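PDB 3FJ1: putative phosphosugar isomerase, which is of unknown function but carries two SIS domains and probably binds a phosphosugar or related carbohydrate derivative, as its relatives in the GlmS family do. Local coordinates for residues E197-I202 with V320-S325; S220-L225 with S315-V320. One frame throughout, in Å; residues are numbered along the deposited sequence.

Interaction 1: E197-I202 with V320-S325; sequences EMRVAI and VEAFAS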
loop_
_atom_site.group_PDB
_atom_site.type_symbol
_atom_site.label_atom_id
_atom_site.label_comp_id
_atom_site.label_asym_id
_atom_site.label_seq_id
_atom_site.Cartn_x
_atom_site.Cartn_y
_atom_site.Cartn_z
ATOM N N GLU A 197 10.183 22.160 18.328
ATOM C CA GLU A 197 9.099 21.706 19.202
ATOM C C GLU A 197 8.771 20.224 18.955
ATOM O O GLU A 197 8.491 19.494 19.899
ATOM C CB GLU A 197 7.866 22.596 19.045
ATOM C CG GLU A 197 7.207 22.591 17.637
ATOM C CD GLU A 197 8.031 23.305 16.517
ATOM O OE1 GLU A 197 9.105 23.876 16.754
ATOM O OE2 GLU A 197 7.598 23.304 15.409
HETATM N N MSE A 198 8.838 19.759 17.698
HETATM C CA MSE A 198 8.623 18.346 17.403
HETATM C C MSE A 198 9.790 17.506 17.929
HETATM O O MSE A 198 9.596 16.428 18.429
HETATM C CB MSE A 198 8.473 18.119 15.890
HETATM C CG MSE A 198 8.470 16.654 15.475
HETATM SE SE MSE A 198 6.872 15.735 16.077
HETATM C CE MSE A 198 5.705 16.647 14.852
ATOM N N ARG A 199 11.009 18.017 17.798
ATOM C CA ARG A 199 12.180 17.270 18.240
ATOM C C ARG A 199 12.094 17.029 19.767
ATOM O O ARG A 199 12.374 15.931 20.252
ATOM C CB ARG A 199 13.478 17.974 17.836
ATOM C CG ARG A 199 13.545 18.368 16.365
ATOM C CD ARG A 199 14.947 18.590 15.828
ATOM N NE ARG A 199 15.780 19.491 16.639
ATOM C CZ ARG A 199 15.901 20.800 16.474
ATOM N NH1 ARG A 199 15.218 21.452 15.566
ATOM N NH2 ARG A 199 16.709 21.479 17.263
ATOM N N VAL A 200 11.706 18.054 20.519
ATOM C CA VAL A 200 11.479 17.885 21.963
ATOM C C VAL A 200 10.389 16.822 22.248
ATOM O O VAL A 200 10.565 15.979 23.131
ATOM C CB VAL A 200 11.109 19.231 22.642
ATOM C CG1 VAL A 200 10.730 19.020 24.092
ATOM C CG2 VAL A 200 12.284 20.188 22.498
ATOM N N ALA A 201 9.287 16.864 21.505
ATOM C CA ALA A 201 8.170 15.916 21.698
ATOM C C ALA A 201 8.615 14.497 21.424
ATOM O O ALA A 201 8.268 13.591 22.177
ATOM C CB ALA A 201 6.960 16.231 20.821
ATOM N N ILE A 202 9.343 14.314 20.324
ATOM C CA ILE A 202 9.849 12.976 19.972
ATOM C C ILE A 202 10.890 12.509 20.991
ATOM O O ILE A 202 10.883 11.339 21.412
ATOM C CB ILE A 202 10.410 12.912 18.510
ATOM C CG1 ILE A 202 9.309 13.189 17.500
ATOM C CG2 ILE A 202 11.028 11.534 18.246
ATOM C CD1 ILE A 202 9.808 13.490 16.108
ATOM N N VAL A 320 14.338 15.617 11.106
ATOM C CA VAL A 320 14.908 14.294 11.467
ATOM C C VAL A 320 16.435 14.366 11.606
ATOM O O VAL A 320 16.998 13.845 12.565
ATOM C CB VAL A 320 14.485 13.209 10.462
ATOM C CG1 VAL A 320 15.271 11.881 10.662
ATOM C CG2 VAL A 320 12.940 12.948 10.565
ATOM N N GLU A 321 17.107 15.040 10.686
ATOM C CA GLU A 321 18.569 15.142 10.781
ATOM C C GLU A 321 18.954 15.892 12.063
ATOM O O GLU A 321 19.900 15.495 12.757
ATOM C CB GLU A 321 19.148 15.800 9.533
ATOM C CG GLU A 321 20.667 15.730 9.432
ATOM C CD GLU A 321 21.420 16.691 10.331
ATOM O OE1 GLU A 321 20.927 17.825 10.644
ATOM O OE2 GLU A 321 22.573 16.317 10.693
ATOM N N ALA A 322 18.255 16.988 12.371
ATOM C CA ALA A 322 18.558 17.757 13.571
ATOM C C ALA A 322 18.296 16.898 14.818
ATOM O O ALA A 322 19.049 16.951 15.777
ATOM C CB ALA A 322 17.732 19.038 13.619
ATOM N N PHE A 323 17.192 16.157 14.810
ATOM C CA PHE A 323 16.819 15.279 15.920
ATOM C C PHE A 323 17.914 14.258 16.196
ATOM O O PHE A 323 18.337 14.042 17.359
ATOM C CB PHE A 323 15.518 14.552 15.587
ATOM C CG PHE A 323 15.131 13.539 16.607
ATOM C CD1 PHE A 323 14.573 13.926 17.809
ATOM C CD2 PHE A 323 15.357 12.188 16.389
ATOM C CE1 PHE A 323 14.229 12.965 18.789
ATOM C CE2 PHE A 323 15.013 11.226 17.388
ATOM C CZ PHE A 323 14.447 11.627 18.553
ATOM N N ALA A 324 18.382 13.615 15.134
ATOM C CA ALA A 324 19.387 12.586 15.280
ATOM C C ALA A 324 20.744 13.152 15.696
ATOM O O ALA A 324 21.367 12.631 16.638
ATOM C CB ALA A 324 19.530 11.760 13.969
ATOM N N SER A 325 21.192 14.211 15.023
ATOM C CA SER A 325 22.532 14.749 15.293
ATOM C C SER A 325 22.658 15.315 16.717
ATOM O O SER A 325 23.665 15.093 17.385
ATOM C CB SER A 325 22.985 15.758 14.227
ATOM O OG SER A 325 22.043 16.803 14.037
#
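Arg199 reaches from helix 196-204 to helix 308-326, its guanidinium over Ala322 and its CD against Phe323. The two short helical segments pass at an axis distance of 9.8 Å with a crossing angle of -49°. CG of Arg199 stands beside the backbone N (chi1 -50°), and a bend at chi3 turns the flat end over the methyl of Ala322. That CB sits 3.5 Å from the guanidinium plane, displaced toward its rim, while CD of Arg199 comes within 3.5 Å of Phe323 N. No hydrogen bond spans the two segments; the polar end is gripped beyond them, with NE in a salt bridge to Glu326 and NH1 in another to Asp194. A leucine here would probably leave Glu326 and Asp194 without their cationic mate, even if some of the apolar cover on Ala322 survived. Phe323 fills the other half of the contact. With CG opposite the backbone N (chi1 174°), its ring extends toward helix 196-204, where Arg199 O lies at the ring edge, 3.8 Å from CE1 of Phe323. One turn on, the CG2 branch of Ile202 meets the far end of the ring obliquely, CG2 to Phe323 CZ 3.4 Å. The same pair also packs on helix 217-231, where Phe227 touches Ile202 and Cys231 touches Phe323; on another side of helix 196-204, Met198 and Ala201 pack on Phe285 of strand 284-286.

Interaction 2: S220-L225 with S315-V320; sequences SNEAAL and SFYSMV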
loop_
_atom_site.group_PDB
_atom_site.type_symbol
_atom_site.label_atom_id
_atom_site.label_comp_id
_atom_site.label_asym_id
_atom_site.label_seq_id
_atom_site.Cartn_x
_atom_site.Cartn_y
_atom_site.Cartn_z
ATOM N N SER A 220 3.641 11.490 3.718
ATOM C CA SER A 220 3.429 10.963 5.059
ATOM C C SER A 220 4.040 9.533 5.143
ATOM O O SER A 220 4.706 9.169 6.119
ATOM C CB SER A 220 1.930 10.942 5.393
ATOM O OG SER A 220 1.717 10.473 6.718
ATOM N N ASN A 221 3.844 8.743 4.104
ATOM C CA ASN A 221 4.369 7.363 4.057
ATOM C C ASN A 221 5.906 7.399 4.006
ATOM O O ASN A 221 6.602 6.651 4.678
ATOM C CB ASN A 221 3.851 6.623 2.803
ATOM C CG ASN A 221 2.376 6.284 2.875
ATOM O OD1 ASN A 221 1.740 6.456 3.921
ATOM N ND2 ASN A 221 1.824 5.804 1.774
ATOM N N GLU A 222 6.427 8.279 3.166
ATOM C CA GLU A 222 7.895 8.458 3.009
ATOM C C GLU A 222 8.523 8.897 4.327
ATOM O O GLU A 222 9.584 8.409 4.710
ATOM C CB GLU A 222 8.164 9.500 1.899
ATOM C CG GLU A 222 9.607 10.085 1.761
ATOM C CD GLU A 222 10.702 9.089 1.385
ATOM O OE1 GLU A 222 10.389 7.920 1.115
ATOM O OE2 GLU A 222 11.913 9.495 1.372
ATOM N N ALA A 223 7.853 9.817 5.011
ATOM C CA ALA A 223 8.335 10.357 6.287
ATOM C C ALA A 223 8.480 9.241 7.342
ATOM O O ALA A 223 9.529 9.126 7.996
ATOM C CB ALA A 223 7.403 11.459 6.772
ATOM N N ALA A 224 7.454 8.399 7.480
ATOM C CA ALA A 224 7.533 7.277 8.422
ATOM C C ALA A 224 8.690 6.325 8.045
ATOM O O ALA A 224 9.448 5.906 8.914
ATOM C CB ALA A 224 6.214 6.536 8.556
ATOM N N LEU A 225 8.846 6.036 6.756
ATOM C CA LEU A 225 9.920 5.170 6.294
ATOM C C LEU A 225 11.289 5.716 6.701
ATOM O O LEU A 225 12.087 5.019 7.350
ATOM C CB LEU A 225 9.864 4.997 4.774
ATOM C CG LEU A 225 11.037 4.237 4.138
ATOM C CD1 LEU A 225 11.169 2.851 4.796
ATOM C CD2 LEU A 225 10.912 4.131 2.623
ATOM N N SER A 315 11.347 19.833 4.795
ATOM C CA SER A 315 11.318 20.307 6.185
ATOM C C SER A 315 11.379 19.118 7.167
ATOM O O SER A 315 12.066 19.163 8.192
ATOM C CB SER A 315 10.110 21.186 6.438
ATOM O OG SER A 315 10.230 22.431 5.728
ATOM N N PHE A 316 10.651 18.058 6.842
ATOM C CA PHE A 316 10.673 16.861 7.679
ATOM C C PHE A 316 12.080 16.266 7.754
ATOM O O PHE A 316 12.539 15.882 8.838
ATOM C CB PHE A 316 9.684 15.807 7.153
ATOM C CG PHE A 316 9.738 14.503 7.917
ATOM C CD1 PHE A 316 9.064 14.357 9.092
ATOM C CD2 PHE A 316 10.472 13.432 7.452
ATOM C CE1 PHE A 316 9.122 13.156 9.791
ATOM C CE2 PHE A 316 10.542 12.250 8.157
ATOM C CZ PHE A 316 9.871 12.108 9.306
ATOM N N TYR A 317 12.728 16.133 6.596
ATOM C CA TYR A 317 14.080 15.568 6.528
ATOM C C TYR A 317 15.032 16.347 7.433
ATOM O O TYR A 317 15.857 15.789 8.163
ATOM C CB TYR A 317 14.624 15.608 5.098
ATOM C CG TYR A 317 13.988 14.667 4.069
ATOM C CD1 TYR A 317 13.516 13.398 4.412
ATOM C CD2 TYR A 317 13.969 15.026 2.725
ATOM C CE1 TYR A 317 12.986 12.539 3.438
ATOM C CE2 TYR A 317 13.438 14.171 1.750
ATOM C CZ TYR A 317 12.963 12.935 2.116
ATOM O OH TYR A 317 12.438 12.110 1.119
ATOM N N SER A 318 14.907 17.663 7.332
ATOM C CA SER A 318 15.676 18.608 8.124
ATOM C C SER A 318 15.400 18.412 9.628
ATOM O O SER A 318 16.331 18.358 10.414
ATOM C CB SER A 318 15.354 20.035 7.664
ATOM O OG SER A 318 16.045 20.983 8.463
HETATM N N MSE A 319 14.134 18.269 10.020
HETATM C CA MSE A 319 13.785 17.977 11.425
HETATM C C MSE A 319 14.454 16.676 11.919
HETATM O O MSE A 319 15.123 16.652 12.982
HETATM C CB MSE A 319 12.274 17.923 11.617
HETATM C CG MSE A 319 11.779 17.723 13.046
HETATM SE SE MSE A 319 11.866 15.860 13.636
HETATM C CE MSE A 319 10.315 15.199 12.610
ATOM N N VAL A 320 14.338 15.617 11.106
ATOM C CA VAL A 320 14.908 14.294 11.467
ATOM C C VAL A 320 16.435 14.366 11.606
ATOM O O VAL A 320 16.998 13.845 12.565
ATOM C CB VAL A 320 14.485 13.209 10.462
ATOM C CG1 VAL A 320 15.271 11.881 10.662
ATOM C CG2 VAL A 320 12.940 12.948 10.565
#
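Phe316 and Tyr317 of helix 308-326 meet Ala223 and Glu222 of helix 217-231, two helices of the second SIS domain, an alpha/beta fold on a parallel five-stranded sheet, buried where that domain meets helices 53-69 and 153-171 of the N-terminal half. Along 315-320, Phe316 points at the facing helix, and the backbones come nearest here, 7.1 Å between its CA and that of Ala223. Its CG is opposite the backbone N (chi1 176°), which presents a face of the ring to Ala223. The methyl sits over the middle of that face as a CH-pi contact, CB of Ala223 lying 3.5 Å from the Phe316 centroid and 13° off the normal. Ala223 O also approaches the ring, 3.3 Å from CZ of Phe316. A side chain as small as alanine allows the ring to lie this close to the helix. Tyr317 differs, with CG beside the backbone N (chi1 -70°), and sends its hydroxyl toward Glu222, with Thr153 and Phe156 of helix 153-171 against its side chain. Val320, one turn after Phe316, places CG2 3.4 Å above the opposite face of the Phe316 ring, toward its rim, so the ring is sandwiched between two aliphatic groups. Glu222 is buried, yet both its oxygens have partners: OE1 bonds to Ser53 OG, and OE2 makes a salt bridge to Lys226 besides accepting a hydrogen bond from the tyrosine. Carboxylate and phenol planes stand nearly perpendicular, and Tyr317 OH donates to the anti side of Glu222 OE2 over 2.7 Å.

From the N terminus, the chain runs through helix 8-41 and the sheet that includes strand 45-49 before it reaches helix 196-204, the first partner of interaction 1. It continues through strand 208-212 into helix 217-231, the first partner of interaction 2, and both wait for helix 308-326. Residues 315-320 close the inner loop, of 89 intervening residues, and 320-325 close the outer one, of 117, so interaction 2 lies wholly within the span of interaction 1. Val320 is the residue where the two segments of helix 308-326 overlap, and the contact centres are about 11 Å apart. Met319 joins them: Arg199 CD lies 3.4 Å from Met319 O. Helix 308-326 thus ties two earlier helices to one another.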